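Local coordinates for response regulator receiver domain protein (CheY-like) (Methylobacillus flagellatus KT, PDB 3I42) that probably serves as a signalling switch, a CheY-like receiver domain expected to change state when one of its side chains takes up a phosphoryl group, at residues D49-D54 and K67-L72; D31-G36 and L40-T45; F101-P106 and E113-S118; A6-D11 and E21-L26. All blocks are in the same frame, centred on the assembly; numbering follows the deposited sequence.

In the fold
Followed from the N terminus, the four contacts come in series, and none nests in or crosses another. Each closes a short loop between a strand and the helix that follows it. Interaction 4 folds helix 13-25 back on strand 4-9, interaction 2 sets helix 36-45 against strand 28-33, interaction 1 brings helix 62-71 to strand 50-54, and interaction 3 returns helix 109-119 to strand 101-104. These four strands, with strand 79-84, form one parallel sheet of order 2-1-3-4-5. Interactions 1 and 2 touch through L69 and L40 on one layer of helices; interactions 3 and 4 touch through L116 and L23 on the other, giving the three-layer receiver fold.

Interaction 1. Residues D49-D54 and K67-L72; sequences DAVFID and KQLRAL
L69 is extended toward the sheet by its torsions: with CG anti to the carbonyl carbon (chi1 -58°) and CD1 anti to CA (chi2 177°), one methyl becomes the leading tip of the side chain. On the strand, V51 holds CG1 anti to its own backbone nitrogen (chi1 177°), which brings that branch within range of the leucine. The methyl CD1 of L69 carries the whole contact. It meets CD1 of I53 head-on, tip to tip, with 3.8 Å between L69 CD1 and I53 CD1, and it lies obliquely against the valine at 4.1 Å from V51 CG1.

V51 and I53 are two apart on the strand and therefore face the same side, toward the helix, and their beta-branched side chains suit an extended backbone. Leucine suits the helix, where its longer, terminally branched chain can span the gap to the sheet. All three residues are buried and no hydrogen bond joins the segments, so the contact rests on van der Waals fit and exclusion of water.

Just beyond I53 stands D54, the predicted phosphorylation site, unmodified here and salt-bridged to K105. The pair belongs to a beta-alpha-beta unit that continues into strand 79-84, where F80 touches both V51 and L69. Helix 36-45 packs alongside through M43 and L40, whereas A50 and F52 meet helix 109-119.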
loop_
_atom_site.group_PDB
_atom_site.type_symbol
_atom_site.label_atom_id
_atom_site.label_comp_id
_atom_site.label_asym_id
_atom_site.label_seq_id
_atom_site.Cartn_x
_atom_site.Cartn_y
_atom_site.Cartn_z
ATOM N N ASP A 49 -2.212 -12.530 -14.278
ATOM C CA ASP A 49 -3.097 -12.014 -13.265
ATOM C C ASP A 49 -2.315 -11.457 -12.079
ATOM O O ASP A 49 -2.760 -10.512 -11.436
ATOM C CB ASP A 49 -4.043 -13.130 -12.793
ATOM C CG ASP A 49 -4.871 -13.719 -13.947
ATOM O OD1 ASP A 49 -5.857 -13.066 -14.358
ATOM O OD2 ASP A 49 -4.523 -14.811 -14.447
ATOM N N ALA A 50 -1.177 -12.092 -11.765
ATOM C CA ALA A 50 -0.351 -11.693 -10.617
ATOM C C ALA A 50 1.119 -11.786 -10.986
ATOM O O ALA A 50 1.546 -12.731 -11.630
ATOM C CB ALA A 50 -0.637 -12.569 -9.408
ATOM N N VAL A 51 1.881 -10.780 -10.583
ATOM C CA VAL A 51 3.307 -10.743 -10.860
ATOM C C VAL A 51 4.025 -10.579 -9.523
ATOM O O VAL A 51 3.754 -9.621 -8.785
ATOM C CB VAL A 51 3.662 -9.584 -11.849
ATOM C CG1 VAL A 51 5.172 -9.475 -12.094
ATOM C CG2 VAL A 51 2.906 -9.743 -13.183
ATOM N N PHE A 52 4.925 -11.510 -9.207
ATOM C CA PHE A 52 5.658 -11.478 -7.919
ATOM C C PHE A 52 7.061 -11.030 -8.176
ATOM O O PHE A 52 7.780 -11.686 -8.933
ATOM C CB PHE A 52 5.685 -12.842 -7.210
ATOM C CG PHE A 52 4.315 -13.359 -6.878
ATOM C CD1 PHE A 52 3.785 -13.171 -5.614
ATOM C CD2 PHE A 52 3.572 -14.038 -7.842
ATOM C CE1 PHE A 52 2.530 -13.621 -5.295
ATOM C CE2 PHE A 52 2.298 -14.509 -7.556
ATOM C CZ PHE A 52 1.762 -14.288 -6.276
ATOM N N ILE A 53 7.437 -9.904 -7.568
ATOM C CA ILE A 53 8.734 -9.291 -7.865
ATOM C C ILE A 53 9.619 -9.251 -6.630
ATOM O O ILE A 53 9.284 -8.588 -5.655
ATOM C CB ILE A 53 8.574 -7.847 -8.440
ATOM C CG1 ILE A 53 7.840 -7.867 -9.776
ATOM C CG2 ILE A 53 9.936 -7.185 -8.656
ATOM C CD1 ILE A 53 7.127 -6.568 -10.086
ATOM N N ASP A 54 10.746 -9.960 -6.678
ATOM C CA ASP A 54 11.793 -9.798 -5.696
ATOM C C ASP A 54 12.302 -8.373 -5.740
ATOM O O ASP A 54 12.483 -7.795 -6.819
ATOM C CB ASP A 54 12.925 -10.785 -5.972
ATOM C CG ASP A 54 13.828 -11.004 -4.751
ATOM O OD1 ASP A 54 14.412 -10.025 -4.216
ATOM O OD2 ASP A 54 13.946 -12.174 -4.323
ATOM N N LYS A 67 7.357 -0.063 -11.841
ATOM C CA LYS A 67 7.007 1.157 -12.587
ATOM C C LYS A 67 7.038 0.935 -14.078
ATOM O O LYS A 67 6.159 1.438 -14.766
ATOM C CB LYS A 67 7.953 2.293 -12.270
ATOM C CG LYS A 67 7.859 2.814 -10.890
ATOM C CD LYS A 67 8.913 3.908 -10.691
ATOM C CE LYS A 67 8.815 4.484 -9.293
ATOM N NZ LYS A 67 10.179 4.866 -8.796
ATOM N N GLN A 68 8.022 0.181 -14.584
ATOM C CA GLN A 68 8.061 -0.168 -16.026
ATOM C C GLN A 68 6.929 -1.080 -16.451
ATOM O O GLN A 68 6.281 -0.843 -17.478
ATOM C CB GLN A 68 9.374 -0.844 -16.474
ATOM C CG GLN A 68 10.717 -0.339 -15.903
ATOM C CD GLN A 68 10.879 1.175 -15.928
ATOM O OE1 GLN A 68 10.759 1.792 -16.982
ATOM N NE2 GLN A 68 11.181 1.782 -14.759
ATOM N N LEU A 69 6.705 -2.150 -15.687
ATOM C CA LEU A 69 5.675 -3.147 -16.023
ATOM C C LEU A 69 4.268 -2.562 -16.023
ATOM O O LEU A 69 3.463 -2.876 -16.907
ATOM C CB LEU A 69 5.743 -4.352 -15.065
ATOM C CG LEU A 69 7.050 -5.140 -14.978
ATOM C CD1 LEU A 69 6.952 -6.255 -13.907
ATOM C CD2 LEU A 69 7.431 -5.740 -16.330
ATOM N N ARG A 70 3.979 -1.703 -15.050
ATOM C CA ARG A 70 2.703 -0.994 -15.012
ATOM C C ARG A 70 2.453 -0.136 -16.255
ATOM O O ARG A 70 1.299 0.090 -16.638
ATOM C CB ARG A 70 2.630 -0.095 -13.792
ATOM C CG ARG A 70 2.282 -0.822 -12.498
ATOM C CD ARG A 70 1.841 0.169 -11.421
ATOM N NE ARG A 70 1.543 -0.513 -10.166
ATOM C CZ ARG A 70 0.438 -1.221 -9.942
ATOM N NH1 ARG A 70 -0.496 -1.357 -10.894
ATOM N NH2 ARG A 70 0.277 -1.812 -8.768
ATOM N N ALA A 71 3.533 0.365 -16.859
ATOM C CA ALA A 71 3.428 1.262 -18.008
ATOM C C ALA A 71 3.343 0.504 -19.331
ATOM O O ALA A 71 3.074 1.100 -20.355
ATOM C CB ALA A 71 4.595 2.279 -18.027
ATOM N N LEU A 72 3.571 -0.801 -19.324
ATOM C CA LEU A 72 3.368 -1.594 -20.528
ATOM C C LEU A 72 1.896 -1.607 -20.934
ATOM O O LEU A 72 1.011 -1.465 -20.073
ATOM C CB LEU A 72 3.855 -3.017 -20.332
ATOM C CG LEU A 72 5.346 -3.236 -20.444
ATOM C CD1 LEU A 72 5.691 -4.625 -19.920
ATOM C CD2 LEU A 72 5.777 -3.092 -21.887
#

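Interaction 2. Residues D31-G36 and L40-T45; sequences DYVMSG and LHAMST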
loop_
_atom_site.group_PDB
_atom_site.type_symbol
_atom_site.label_atom_id
_atom_site.label_comp_id
_atom_site.label_asym_id
_atom_site.label_seq_id
_atom_site.Cartn_x
_atom_site.Cartn_y
_atom_site.Cartn_z
ATOM N N ASP A 31 4.944 -19.037 -14.346
ATOM C CA ASP A 31 6.276 -18.998 -14.975
ATOM C C ASP A 31 7.193 -18.172 -14.107
ATOM O O ASP A 31 6.757 -17.339 -13.315
ATOM C CB ASP A 31 6.257 -18.309 -16.352
ATOM C CG ASP A 31 5.115 -18.777 -17.242
ATOM O OD1 ASP A 31 4.645 -19.918 -17.059
ATOM O OD2 ASP A 31 4.689 -18.002 -18.134
ATOM N N TYR A 32 8.473 -18.367 -14.301
ATOM C CA TYR A 32 9.421 -17.513 -13.659
ATOM C C TYR A 32 10.431 -17.001 -14.681
ATOM O O TYR A 32 10.720 -17.671 -15.674
ATOM C CB TYR A 32 10.090 -18.218 -12.479
ATOM C CG TYR A 32 11.138 -19.291 -12.787
ATOM C CD1 TYR A 32 12.468 -18.944 -13.044
ATOM C CD2 TYR A 32 10.803 -20.666 -12.745
ATOM C CE1 TYR A 32 13.432 -19.921 -13.308
ATOM C CE2 TYR A 32 11.749 -21.662 -13.014
ATOM C CZ TYR A 32 13.066 -21.275 -13.290
ATOM O OH TYR A 32 14.028 -22.230 -13.537
ATOM N N VAL A 33 10.961 -15.817 -14.420
ATOM C CA VAL A 33 12.066 -15.289 -15.179
ATOM C C VAL A 33 13.057 -14.809 -14.160
ATOM O O VAL A 33 12.703 -14.617 -13.001
ATOM C CB VAL A 33 11.609 -14.120 -16.098
ATOM C CG1 VAL A 33 10.797 -14.650 -17.229
ATOM C CG2 VAL A 33 10.824 -13.111 -15.303
ATOM N N MET A 34 14.297 -14.605 -14.572
ATOM C CA MET A 34 15.371 -14.350 -13.595
ATOM C C MET A 34 15.973 -12.926 -13.661
ATOM O O MET A 34 16.978 -12.642 -13.013
ATOM C CB MET A 34 16.444 -15.453 -13.676
ATOM C CG MET A 34 15.974 -16.840 -13.138
ATOM S SD MET A 34 17.167 -18.239 -13.407
ATOM C CE MET A 34 16.835 -18.619 -15.123
ATOM N N SER A 35 15.338 -12.021 -14.403
ATOM C CA SER A 35 15.815 -10.620 -14.511
ATOM C C SER A 35 14.677 -9.685 -14.866
ATOM O O SER A 35 13.641 -10.118 -15.409
ATOM C CB SER A 35 16.929 -10.487 -15.571
ATOM O OG SER A 35 16.425 -10.811 -16.866
ATOM N N GLY A 36 14.884 -8.401 -14.577
ATOM C CA GLY A 36 13.944 -7.356 -14.999
ATOM C C GLY A 36 13.705 -7.372 -16.501
ATOM O O GLY A 36 12.562 -7.347 -16.948
ATOM N N LEU A 40 10.047 -7.814 -18.457
ATOM C CA LEU A 40 9.542 -6.940 -19.537
ATOM C C LEU A 40 9.235 -7.707 -20.807
ATOM O O LEU A 40 8.150 -7.581 -21.323
ATOM C CB LEU A 40 10.528 -5.812 -19.837
ATOM C CG LEU A 40 10.439 -4.733 -18.751
ATOM C CD1 LEU A 40 11.733 -3.921 -18.676
ATOM C CD2 LEU A 40 9.240 -3.823 -18.977
ATOM N N HIS A 41 10.162 -8.535 -21.291
ATOM C CA HIS A 41 9.856 -9.376 -22.465
ATOM C C HIS A 41 8.693 -10.317 -22.234
ATOM O O HIS A 41 7.860 -10.484 -23.132
ATOM C CB HIS A 41 11.073 -10.156 -22.952
ATOM C CG HIS A 41 12.157 -9.284 -23.510
ATOM N ND1 HIS A 41 13.442 -9.265 -22.998
ATOM C CD2 HIS A 41 12.145 -8.379 -24.521
ATOM C CE1 HIS A 41 14.173 -8.393 -23.675
ATOM N NE2 HIS A 41 13.410 -7.840 -24.604
ATOM N N ALA A 42 8.616 -10.919 -21.035
ATOM C CA ALA A 42 7.508 -11.840 -20.694
ATOM C C ALA A 42 6.162 -11.129 -20.633
ATOM O O ALA A 42 5.150 -11.641 -21.106
ATOM C CB ALA A 42 7.785 -12.590 -19.381
ATOM N N MET A 43 6.145 -9.939 -20.056
ATOM C CA MET A 43 4.884 -9.216 -19.893
ATOM C C MET A 43 4.414 -8.569 -21.192
ATOM O O MET A 43 3.231 -8.237 -21.333
ATOM C CB MET A 43 5.021 -8.181 -18.794
ATOM C CG MET A 43 5.063 -8.826 -17.443
ATOM S SD MET A 43 3.734 -8.291 -16.418
ATOM C CE MET A 43 2.303 -8.224 -17.486
ATOM N N SER A 44 5.354 -8.384 -22.122
ATOM C CA SER A 44 5.043 -8.000 -23.495
ATOM C C SER A 44 4.119 -9.056 -24.074
ATOM O O SER A 44 2.966 -8.783 -24.403
ATOM C CB SER A 44 6.310 -7.967 -24.374
ATOM O OG SER A 44 7.215 -6.941 -24.009
ATOM N N THR A 45 4.639 -10.270 -24.164
ATOM C CA THR A 45 4.018 -11.315 -24.957
ATOM C C THR A 45 2.820 -11.985 -24.272
ATOM O O THR A 45 1.832 -12.324 -24.940
ATOM C CB THR A 45 5.074 -12.367 -25.391
ATOM O OG1 THR A 45 5.503 -13.110 -24.241
ATOM C CG2 THR A 45 6.295 -11.683 -26.035
#
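The flat peptide carbonyl of G36 points almost straight at the backbone of L40: the nitrogen lies beyond the oxygen at a C=O...N angle of 166°, with 3.0 Å between L40 N and G36 O. The hydrogen bond is nearly straight at its hydrogen too, at 172°, as expected for the opening turn of helix 36-45. Carbons of the leucine side chain gather round the same oxygen, L40 CG being 3.8 Å from G36 O. A second flat group, the Y32 ring, has M34 CG in its plane at one edge, and its other contacts include A16 and K20 of helix 13-25.

Further along the helix, L40 O accepts two bonds from one residue. S44 OG, 2.9 Å from L40 O, and the backbone nitrogen of S44 approach from opposite faces of the carbonyl plane; the serine hydroxyl thus finds its acceptor one turn back in its own helix.

Side-chain contact between strand and helix is slight: V33 CG1 meets A42 CB at 4.2 Å. Alanine fits here because a single methyl lets the helix come near the strand, V33 CA and A42 CA being 7.9 Å apart. At the helix start, S35 occupies the N-cap position and its hydroxyl caps the backbone nitrogen of D38, while the nitrogen of G36 bonds to D59.

Strand 28-33 is an edge of the sheet and pairs with strand 4-9. From helix 36-45, A42 and M43 reach L7 of that neighbouring strand, while L40 and M43 lean on L69 of helix 62-71.

Interaction 3. Residues F101-P106 and E113-S118; sequences FYLEKP and EPILQS
S118, which touches the F101 ring, grips P114 O twice: S118 OG lies 3.0 Å from P114 O, and S118 N reaches the same oxygen from the opposite face of its plane. This gives the hydroxyl an acceptor within the helix; S118 CB, placed by the backbone, lies 3.8 Å from F101 CZ.

I115 does most of the work. Its CG2, anti to the backbone nitrogen, sits over one face of the phenylalanine in a CH-pi contact, 4.2 Å from the F101 ring centroid and 21° off the normal. Its other branch runs on to L103, with I115 CD1 3.6 Å from L103 CG. One beta-branched residue thus serves two strand side chains. Phenylalanine suits its place because the broad ring takes I115 CG2 over a face and still reaches S118 CB. An alanine in place of F101 would probably leave both carbons without the ring they rest on, opening a gap between strand and helix.

Strand and helix run nearly antiparallel, at 164° and 9.8 Å between the segment axes. Within the sheet, F101 and L103 both touch V81 of strand 79-84, and L103 also meets F52 of strand 50-54. Y102 packs on C96 of the second subunit, while L116 reaches L26, beyond helix 13-25.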
loop_
_atom_site.group_PDB
_atom_site.type_symbol
_atom_site.label_atom_id
_atom_site.label_comp_id
_atom_site.label_asym_id
_atom_site.label_seq_id
_atom_site.Cartn_x
_atom_site.Cartn_y
_atom_site.Cartn_z
ATOM N N PHE A 101 0.224 -5.955 -3.158
ATOM C CA PHE A 101 0.393 -6.893 -2.044
ATOM C C PHE A 101 1.859 -7.008 -1.725
ATOM O O PHE A 101 2.719 -6.708 -2.538
ATOM C CB PHE A 101 -0.173 -8.305 -2.369
ATOM C CG PHE A 101 -1.597 -8.299 -2.873
ATOM C CD1 PHE A 101 -2.668 -8.313 -1.993
ATOM C CD2 PHE A 101 -1.863 -8.278 -4.233
ATOM C CE1 PHE A 101 -3.970 -8.287 -2.470
ATOM C CE2 PHE A 101 -3.178 -8.276 -4.721
ATOM C CZ PHE A 101 -4.222 -8.273 -3.851
ATOM N N TYR A 102 2.152 -7.453 -0.519
ATOM C CA TYR A 102 3.508 -7.446 -0.039
ATOM C C TYR A 102 3.720 -8.770 0.689
ATOM O O TYR A 102 2.855 -9.195 1.425
ATOM C CB TYR A 102 3.743 -6.217 0.881
ATOM C CG TYR A 102 3.035 -4.943 0.414
ATOM C CD1 TYR A 102 3.704 -3.954 -0.367
ATOM C CD2 TYR A 102 1.701 -4.720 0.741
ATOM C CE1 TYR A 102 3.022 -2.765 -0.802
ATOM C CE2 TYR A 102 1.020 -3.563 0.299
ATOM C CZ TYR A 102 1.687 -2.600 -0.460
ATOM O OH TYR A 102 0.973 -1.489 -0.854
ATOM N N LEU A 103 4.856 -9.415 0.422
ATOM C CA LEU A 103 5.271 -10.687 1.008
ATOM C C LEU A 103 6.634 -10.507 1.633
ATOM O O LEU A 103 7.481 -9.780 1.114
ATOM C CB LEU A 103 5.401 -11.753 -0.083
ATOM C CG LEU A 103 4.110 -12.405 -0.541
ATOM C CD1 LEU A 103 4.381 -13.280 -1.741
ATOM C CD2 LEU A 103 3.526 -13.237 0.613
ATOM N N GLU A 104 6.864 -11.161 2.755
ATOM C CA GLU A 104 8.191 -11.126 3.358
ATOM C C GLU A 104 8.782 -12.525 3.260
ATOM O O GLU A 104 8.089 -13.499 3.544
ATOM C CB GLU A 104 8.037 -10.700 4.811
ATOM C CG GLU A 104 9.258 -10.123 5.453
ATOM C CD GLU A 104 9.016 -9.819 6.916
ATOM O OE1 GLU A 104 7.930 -9.294 7.250
ATOM O OE2 GLU A 104 9.905 -10.121 7.733
ATOM N N LYS A 105 10.035 -12.647 2.828
ATOM C CA LYS A 105 10.718 -13.964 2.846
ATOM C C LYS A 105 10.971 -14.467 4.284
ATOM O O LYS A 105 11.186 -13.664 5.195
ATOM C CB LYS A 105 12.034 -13.940 2.078
ATOM C CG LYS A 105 11.877 -13.716 0.597
ATOM C CD LYS A 105 13.209 -13.291 0.026
ATOM C CE LYS A 105 13.059 -12.411 -1.198
ATOM N NZ LYS A 105 14.380 -11.896 -1.665
ATOM N N PRO A 106 10.931 -15.797 4.495
ATOM C CA PRO A 106 10.694 -16.833 3.490
ATOM C C PRO A 106 9.203 -16.973 3.148
ATOM O O PRO A 106 8.348 -16.756 4.005
ATOM C CB PRO A 106 11.205 -18.081 4.176
ATOM C CG PRO A 106 10.860 -17.851 5.614
ATOM C CD PRO A 106 11.028 -16.369 5.854
ATOM N N GLU A 113 -1.723 -17.699 0.309
ATOM C CA GLU A 113 -3.138 -17.979 0.136
ATOM C C GLU A 113 -4.080 -16.725 0.165
ATOM O O GLU A 113 -4.891 -16.574 -0.739
ATOM C CB GLU A 113 -3.587 -19.129 1.060
ATOM C CG GLU A 113 -5.026 -19.581 0.848
ATOM C CD GLU A 113 -6.000 -18.799 1.703
ATOM O OE1 GLU A 113 -5.597 -18.366 2.809
ATOM O OE2 GLU A 113 -7.160 -18.620 1.276
ATOM N N PRO A 114 -3.968 -15.817 1.165
ATOM C CA PRO A 114 -4.871 -14.641 1.121
ATOM C C PRO A 114 -4.686 -13.730 -0.108
ATOM O O PRO A 114 -5.656 -13.154 -0.596
ATOM C CB PRO A 114 -4.527 -13.860 2.398
ATOM C CG PRO A 114 -3.247 -14.408 2.895
ATOM C CD PRO A 114 -3.081 -15.793 2.347
ATOM N N ILE A 115 -3.456 -13.629 -0.610
ATOM C CA ILE A 115 -3.176 -12.864 -1.832
ATOM C C ILE A 115 -3.908 -13.475 -3.019
ATOM O O ILE A 115 -4.558 -12.783 -3.798
ATOM C CB ILE A 115 -1.658 -12.820 -2.159
ATOM C CG1 ILE A 115 -0.893 -12.088 -1.050
ATOM C CG2 ILE A 115 -1.429 -12.160 -3.511
ATOM C CD1 ILE A 115 0.612 -12.070 -1.239
ATOM N N LEU A 116 -3.823 -14.790 -3.128
ATOM C CA LEU A 116 -4.374 -15.498 -4.269
ATOM C C LEU A 116 -5.885 -15.432 -4.171
ATOM O O LEU A 116 -6.580 -15.442 -5.187
ATOM C CB LEU A 116 -3.805 -16.935 -4.333
ATOM C CG LEU A 116 -2.417 -17.160 -5.000
ATOM C CD1 LEU A 116 -1.434 -16.047 -4.739
ATOM C CD2 LEU A 116 -1.738 -18.514 -4.667
ATOM N N GLN A 117 -6.387 -15.298 -2.940
ATOM C CA GLN A 117 -7.824 -15.215 -2.688
ATOM C C GLN A 117 -8.398 -13.864 -3.102
ATOM O O GLN A 117 -9.493 -13.813 -3.662
ATOM C CB GLN A 117 -8.130 -15.477 -1.215
ATOM C CG GLN A 117 -9.454 -16.182 -0.968
ATOM C CD GLN A 117 -9.715 -16.437 0.505
ATOM O OE1 GLN A 117 -10.831 -16.776 0.896
ATOM N NE2 GLN A 117 -8.683 -16.267 1.334
ATOM N N SER A 118 -7.661 -12.783 -2.822
ATOM C CA SER A 118 -8.025 -11.424 -3.272
ATOM C C SER A 118 -8.014 -11.266 -4.786
ATOM O O SER A 118 -8.939 -10.694 -5.352
ATOM C CB SER A 118 -7.092 -10.391 -2.669
ATOM O OG SER A 118 -7.063 -10.539 -1.261
#

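Interaction 4. Residues A6-D11 and E21-L26; sequences ALIVED and ELLEML
L23 packs tightly against strand 4-9 through a single methyl. Its CD1 meets the end of the isoleucine tip to tip, with I8 CD1 only 3.6 Å from L23 CD1, and it also touches the alanine at 3.8 Å from A6 CB. A nearly extended side chain (chi2 176°) carries this methyl out from the helix to the strand. A6 and I8, two apart on the strand, both face the helix, while L7 between them points away; the small alanine and the longer isoleucine let the one leucine methyl bridge both.

The outer side of the helix is different in character. E21 and E24 are exposed and take no part in the contact, and the CB of E21 points away from the strand. Charged residues suit this water-facing surface, where E24 makes a weak, long ion pair with K20. M25 instead leans on I109 of helix 109-119. L23 itself is buried, with A30 of strand 28-33 as a further neighbour.

Every touching atom is an aliphatic carbon, and no hydrogen bond links the two segments. At this point the helix of the beta-alpha-beta unit is held by shape and burial, whereas the backbone polar groups of A6 and I8 are engaged in the sheet with strand 28-33.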
loop_
_atom_site.group_PDB
_atom_site.type_symbol
_atom_site.label_atom_id
_atom_site.label_comp_id
_atom_site.label_asym_id
_atom_site.label_seq_id
_atom_site.Cartn_x
_atom_site.Cartn_y
_atom_site.Cartn_z
ATOM N N ALA A 6 0.445 -16.657 -13.026
ATOM C CA ALA A 6 1.353 -15.842 -12.238
ATOM C C ALA A 6 2.714 -15.804 -12.907
ATOM O O ALA A 6 3.119 -16.770 -13.533
ATOM C CB ALA A 6 1.469 -16.385 -10.817
ATOM N N LEU A 7 3.392 -14.662 -12.786
ATOM C CA LEU A 7 4.770 -14.518 -13.206
ATOM C C LEU A 7 5.595 -14.254 -11.970
ATOM O O LEU A 7 5.285 -13.378 -11.165
ATOM C CB LEU A 7 4.937 -13.373 -14.224
ATOM C CG LEU A 7 6.384 -13.058 -14.692
ATOM C CD1 LEU A 7 6.879 -14.044 -15.722
ATOM C CD2 LEU A 7 6.514 -11.633 -15.252
ATOM N N ILE A 8 6.644 -15.038 -11.826
ATOM C CA ILE A 8 7.568 -14.867 -10.746
ATOM C C ILE A 8 8.860 -14.270 -11.276
ATOM O O ILE A 8 9.439 -14.783 -12.238
ATOM C CB ILE A 8 7.892 -16.229 -10.094
ATOM C CG1 ILE A 8 6.641 -16.829 -9.485
ATOM C CG2 ILE A 8 8.990 -16.093 -9.051
ATOM C CD1 ILE A 8 6.766 -18.404 -9.413
ATOM N N VAL A 9 9.321 -13.202 -10.626
ATOM C CA VAL A 9 10.585 -12.562 -11.000
ATOM C C VAL A 9 11.599 -12.701 -9.882
ATOM O O VAL A 9 11.504 -12.054 -8.820
ATOM C CB VAL A 9 10.404 -11.052 -11.371
ATOM C CG1 VAL A 9 11.740 -10.476 -11.850
ATOM C CG2 VAL A 9 9.302 -10.872 -12.446
ATOM N N GLU A 10 12.599 -13.522 -10.137
ATOM C CA GLU A 10 13.467 -13.988 -9.077
ATOM C C GLU A 10 14.667 -14.609 -9.753
ATOM O O GLU A 10 14.501 -15.458 -10.652
ATOM C CB GLU A 10 12.705 -15.037 -8.226
ATOM C CG GLU A 10 13.576 -15.974 -7.405
ATOM C CD GLU A 10 14.534 -15.239 -6.481
ATOM O OE1 GLU A 10 14.068 -14.372 -5.710
ATOM O OE2 GLU A 10 15.757 -15.539 -6.516
ATOM N N ASP A 11 15.861 -14.197 -9.340
ATOM C CA ASP A 11 17.089 -14.623 -10.028
ATOM C C ASP A 11 17.694 -15.954 -9.594
ATOM O O ASP A 11 18.500 -16.524 -10.349
ATOM C CB ASP A 11 18.170 -13.547 -9.967
ATOM C CG ASP A 11 18.434 -13.077 -8.568
ATOM O OD1 ASP A 11 17.460 -12.768 -7.841
ATOM O OD2 ASP A 11 19.633 -13.011 -8.202
ATOM N N GLU A 21 6.292 -24.001 -7.333
ATOM C CA GLU A 21 5.625 -25.191 -6.751
ATOM C C GLU A 21 4.501 -24.795 -5.810
ATOM O O GLU A 21 3.395 -25.320 -5.871
ATOM C CB GLU A 21 6.624 -25.991 -5.927
ATOM C CG GLU A 21 7.605 -26.858 -6.694
ATOM C CD GLU A 21 8.303 -27.876 -5.759
ATOM O OE1 GLU A 21 9.521 -27.702 -5.451
ATOM O OE2 GLU A 21 7.602 -28.836 -5.318
ATOM N N LEU A 22 4.784 -23.844 -4.935
ATOM C CA LEU A 22 3.784 -23.393 -4.001
ATOM C C LEU A 22 2.572 -22.816 -4.711
ATOM O O LEU A 22 1.437 -23.146 -4.337
ATOM C CB LEU A 22 4.364 -22.355 -3.051
ATOM C CG LEU A 22 5.533 -22.690 -2.115
ATOM C CD1 LEU A 22 5.907 -21.456 -1.291
ATOM C CD2 LEU A 22 5.251 -23.914 -1.209
ATOM N N LEU A 23 2.800 -21.926 -5.692
ATOM C CA LEU A 23 1.704 -21.289 -6.417
ATOM C C LEU A 23 0.858 -22.369 -7.087
ATOM O O LEU A 23 -0.382 -22.311 -7.071
ATOM C CB LEU A 23 2.221 -20.290 -7.477
ATOM C CG LEU A 23 2.858 -18.990 -6.969
ATOM C CD1 LEU A 23 3.392 -18.168 -8.093
ATOM C CD2 LEU A 23 1.835 -18.169 -6.221
ATOM N N GLU A 24 1.530 -23.346 -7.682
ATOM C CA GLU A 24 0.846 -24.452 -8.340
ATOM C C GLU A 24 0.011 -25.311 -7.377
ATOM O O GLU A 24 -1.124 -25.659 -7.666
ATOM C CB GLU A 24 1.856 -25.305 -9.082
ATOM C CG GLU A 24 2.336 -24.623 -10.347
ATOM C CD GLU A 24 3.386 -25.446 -11.085
ATOM O OE1 GLU A 24 4.047 -26.307 -10.436
ATOM O OE2 GLU A 24 3.547 -25.236 -12.315
ATOM N N MET A 25 0.560 -25.606 -6.210
ATOM C CA MET A 25 -0.215 -26.293 -5.181
ATOM C C MET A 25 -1.472 -25.519 -4.797
ATOM O O MET A 25 -2.428 -26.099 -4.292
ATOM C CB MET A 25 0.636 -26.503 -3.942
ATOM C CG MET A 25 1.542 -27.727 -3.983
ATOM S SD MET A 25 2.300 -27.919 -2.351
ATOM C CE MET A 25 0.952 -27.424 -1.347
ATOM N N LEU A 26 -1.470 -24.201 -5.004
ATOM C CA LEU A 26 -2.622 -23.385 -4.615
ATOM C C LEU A 26 -3.530 -23.118 -5.796
ATOM O O LEU A 26 -4.508 -22.398 -5.655
ATOM C CB LEU A 26 -2.186 -22.075 -3.970
ATOM C CG LEU A 26 -1.708 -22.107 -2.512
ATOM C CD1 LEU A 26 -0.757 -20.920 -2.199
ATOM C CD2 LEU A 26 -2.886 -22.126 -1.543
#